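PDB 6VHF: PHD-type domain-containing protein from Chaetomium thermophilum, which binds a zinc ion in the RbBP5-interacting domain of Cfp1, a non-canonical zinc finger that stabilises its integration into the H3K4 methyltransferase complex COMPASS. Local coordinates for residues D55-D60 with G128-K133. Sequence-based numbering, arbitrary orientation.
Sequences DICGYD and GMCLRK. With ZN (zinc ion), chain B.
Residues 55-60 and 128-133 run nearly antiparallel, and Cys-57 N to Arg-132 O, Gly-58 N to Cys-130 O and Cys-130 N to Tyr-59 O join their backbones, which are bridged at Ile-56 with Lys-133 and at Asp-60 with Met-129. The middle bond is the straightest, 2.8 Å from Gly-58 N to Cys-130 O with 164° at the hydrogen. At Tyr-59 O the donor Cys-130 N is tilted from the carbonyl plane, and Met-129 CA adds a CH···O contact to the same oxygen. Both cysteines hold SG anti to the backbone N (chi1 174° for Cys-57, 167° for Cys-130), which turns the two sulfurs to the same zinc ion, 2.4 Å from Cys-57 SG and 2.6 Å from Cys-130 SG. Cys-135 and His-138 complete the coordination of the one zinc ion by three cysteines and a histidine. Arg-132 N donates to Cys-130 SG and, more weakly, Tyr-59 N to Cys-57 SG, contacts that would help spread the thiolate charge. Beside the cysteines, Ile-56 presses CD1 against the Leu-131 carbonyl oxygen and meets Leu-131 CD1 at 3.8 Å, while Met-129 CG lies 3.4 Å from Gly-58 O. At one end the Asp-55 and Lys-133 aliphatic parts lie alongside each other, Asp-55 CB to Lys-133 CG 3.9 Å, their charged ends turned to Lys-134 and to Gly-51 O. Tyr-59 stacks its ring on His-138. The paired loops follow helices 4-46 and 64-77, respectively; Met-129 rests on Ala-44 and Asp-60 on Ala-37 of helix 4-46, and Cys-57 O accepts a hydrogen bond from Trp-141 NE1 at the start of helix 141-177.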
ATOM      1  N   ASP A  55      -2.346 -21.186 -18.210  1.00 64.61           N
ATOM      2  CA  ASP A  55      -3.489 -21.125 -17.310  1.00 62.82           C
ATOM      3  C   ASP A  55      -3.073 -21.091 -15.847  1.00 60.08           C
ATOM      4  O   ASP A  55      -3.940 -20.936 -14.983  1.00 62.21           O
ATOM      5  CB  ASP A  55      -4.409 -22.338 -17.534  1.00 66.90           C
ATOM      6  CG  ASP A  55      -4.811 -22.512 -18.980  1.00 74.86           C
ATOM      7  OD1 ASP A  55      -4.632 -23.631 -19.522  1.00 78.55           O
ATOM      8  OD2 ASP A  55      -5.321 -21.537 -19.573  1.00 77.11           O
ATOM      9  N   ILE A  56      -1.783 -21.281 -15.554  1.00 52.90           N
ATOM     10  CA  ILE A  56      -1.316 -21.309 -14.170  1.00 59.94           C
ATOM     11  C   ILE A  56      -1.635 -19.989 -13.473  1.00 54.69           C
ATOM     12  O   ILE A  56      -1.436 -18.906 -14.038  1.00 49.63           O
ATOM     13  CB  ILE A  56       0.190 -21.617 -14.141  1.00 57.82           C
ATOM     14  CG1 ILE A  56       0.424 -23.124 -14.140  1.00 60.30           C
ATOM     15  CG2 ILE A  56       0.881 -20.932 -12.954  1.00 56.65           C
ATOM     16  CD1 ILE A  56      -0.127 -23.811 -12.925  1.00 58.50           C
ATOM     17  N   CYS A  57      -2.145 -20.080 -12.240  1.00 57.95           N
ATOM     18  CA  CYS A  57      -2.474 -18.893 -11.452  1.00 55.12           C
ATOM     19  C   CYS A  57      -1.225 -18.075 -11.145  1.00 51.66           C
ATOM     20  O   CYS A  57      -1.081 -16.938 -11.608  1.00 47.41           O
ATOM     21  CB  CYS A  57      -3.177 -19.292 -10.157  1.00 56.38           C
ATOM     22  SG  CYS A  57      -3.474 -17.851  -9.036  1.00 53.29           S
ATOM     23  N   GLY A  58      -0.297 -18.653 -10.380  1.00 47.64           N
ATOM     24  CA  GLY A  58       0.985 -18.028 -10.140  1.00 56.03           C
ATOM     25  C   GLY A  58       1.048 -17.126  -8.920  1.00 51.95           C
ATOM     26  O   GLY A  58       2.127 -16.603  -8.615  1.00 49.39           O
ATOM     27  N   TYR A  59      -0.069 -16.944  -8.219  1.00 53.75           N
ATOM     28  CA  TYR A  59      -0.111 -16.144  -7.003  1.00 54.32           C
ATOM     29  C   TYR A  59       0.931 -16.623  -6.001  1.00 53.77           C
ATOM     30  O   TYR A  59       1.000 -17.810  -5.675  1.00 55.99           O
ATOM     31  CB  TYR A  59      -1.518 -16.220  -6.402  1.00 56.22           C
ATOM     32  CG  TYR A  59      -1.773 -15.336  -5.212  1.00 58.78           C
ATOM     33  CD1 TYR A  59      -1.589 -15.813  -3.924  1.00 58.01           C
ATOM     34  CD2 TYR A  59      -2.232 -14.040  -5.371  1.00 58.92           C
ATOM     35  CE1 TYR A  59      -1.837 -15.030  -2.834  1.00 58.92           C
ATOM     36  CE2 TYR A  59      -2.489 -13.240  -4.276  1.00 56.99           C
ATOM     37  CZ  TYR A  59      -2.288 -13.740  -3.005  1.00 62.16           C
ATOM     38  OH  TYR A  59      -2.531 -12.953  -1.889  1.00 55.49           O
ATOM     39  N   ASP A  60       1.749 -15.689  -5.528  1.00 52.46           N
ATOM     40  CA  ASP A  60       2.757 -15.952  -4.512  1.00 51.96           C
ATOM     41  C   ASP A  60       2.167 -15.755  -3.116  1.00 58.93           C
ATOM     42  O   ASP A  60       1.429 -14.794  -2.868  1.00 57.04           O
ATOM     43  CB  ASP A  60       3.948 -15.014  -4.715  1.00 48.01           C
ATOM     44  CG  ASP A  60       5.189 -15.476  -4.002  1.00 53.73           C
ATOM     45  OD1 ASP A  60       5.162 -15.577  -2.752  1.00 55.12           O
ATOM     46  OD2 ASP A  60       6.209 -15.719  -4.694  1.00 56.58           O
ATOM     47  N   GLY A 128       6.052 -21.656  -3.163  1.00 53.82           N
ATOM     48  CA  GLY A 128       5.201 -20.571  -2.733  1.00 54.88           C
ATOM     49  C   GLY A 128       4.195 -20.133  -3.767  1.00 56.64           C
ATOM     50  O   GLY A 128       3.432 -19.194  -3.514  1.00 54.76           O
ATOM     51  N   MET A 129       4.159 -20.790  -4.920  1.00 52.43           N
ATOM     52  CA  MET A 129       3.355 -20.349  -6.045  1.00 52.64           C
ATOM     53  C   MET A 129       2.097 -21.199  -6.131  1.00 56.18           C
ATOM     54  O   MET A 129       2.141 -22.410  -5.902  1.00 67.50           O
ATOM     55  CB  MET A 129       4.169 -20.439  -7.339  1.00 51.16           C
ATOM     56  CG  MET A 129       3.631 -19.639  -8.497  1.00 54.72           C
ATOM     57  SD  MET A 129       4.520 -19.952 -10.044  1.00 46.17           S
ATOM     58  CE  MET A 129       6.118 -19.197  -9.754  1.00 46.61           C
ATOM     59  N   CYS A 130       0.974 -20.562  -6.443  1.00 57.92           N
ATOM     60  CA  CYS A 130      -0.298 -21.260  -6.553  1.00 56.81           C
ATOM     61  C   CYS A 130      -0.438 -21.799  -7.963  1.00 59.41           C
ATOM     62  O   CYS A 130      -0.453 -21.021  -8.925  1.00 60.66           O
ATOM     63  CB  CYS A 130      -1.468 -20.342  -6.236  1.00 61.12           C
ATOM     64  SG  CYS A 130      -3.047 -21.049  -6.705  1.00 62.67           S
ATOM     65  N   LEU A 131      -0.546 -23.123  -8.085  1.00 63.93           N
ATOM     66  CA  LEU A 131      -0.555 -23.776  -9.388  1.00 67.01           C
ATOM     67  C   LEU A 131      -1.964 -24.123  -9.869  1.00 68.44           C
ATOM     68  O   LEU A 131      -2.111 -24.897 -10.824  1.00 61.55           O
ATOM     69  CB  LEU A 131       0.324 -25.035  -9.373  1.00 62.13           C
ATOM     70  CG  LEU A 131       1.849 -24.893  -9.283  1.00 62.40           C
ATOM     71  CD1 LEU A 131       2.359 -23.694 -10.103  1.00 57.39           C
ATOM     72  CD2 LEU A 131       2.300 -24.807  -7.824  1.00 65.07           C
ATOM     73  N   ARG A 132      -3.003 -23.562  -9.249  1.00 65.88           N
ATOM     74  CA  ARG A 132      -4.347 -23.817  -9.745  1.00 66.03           C
ATOM     75  C   ARG A 132      -4.492 -23.245 -11.153  1.00 66.81           C
ATOM     76  O   ARG A 132      -3.956 -22.180 -11.460  1.00 64.14           O
ATOM     77  CB  ARG A 132      -5.388 -23.230  -8.791  1.00 70.23           C
ATOM     78  CG  ARG A 132      -6.840 -23.599  -9.115  1.00 77.32           C
ATOM     79  CD  ARG A 132      -7.254 -24.997  -8.602  1.00 80.08           C
ATOM     80  NE  ARG A 132      -6.406 -26.078  -9.116  1.00 79.61           N
ATOM     81  CZ  ARG A 132      -6.531 -26.627 -10.323  1.00 75.75           C
ATOM     82  NH1 ARG A 132      -7.472 -26.202 -11.152  1.00 76.20           N
ATOM     83  NH2 ARG A 132      -5.710 -27.597 -10.709  1.00 79.86           N
ATOM     84  N   LYS A 133      -5.166 -23.988 -12.033  1.00 67.80           N
ATOM     85  CA  LYS A 133      -5.465 -23.491 -13.374  1.00 69.39           C
ATOM     86  C   LYS A 133      -6.831 -22.818 -13.369  1.00 71.15           C
ATOM     87  O   LYS A 133      -7.755 -23.274 -12.690  1.00 75.01           O
ATOM     88  CB  LYS A 133      -5.435 -24.614 -14.419  1.00 73.03           C
ATOM     89  CG  LYS A 133      -4.032 -25.143 -14.785  1.00 72.52           C
ATOM     90  CD  LYS A 133      -4.063 -26.041 -16.035  1.00 72.13           C
ATOM     91  CE  LYS A 133      -2.729 -26.761 -16.268  1.00 73.62           C
ATOM     92  NZ  LYS A 133      -2.197 -27.433 -15.042  1.00 73.66           N
TER
HETATM   93 ZN    ZN B 601      -4.608 -19.031  -7.256  1.00 75.64          ZN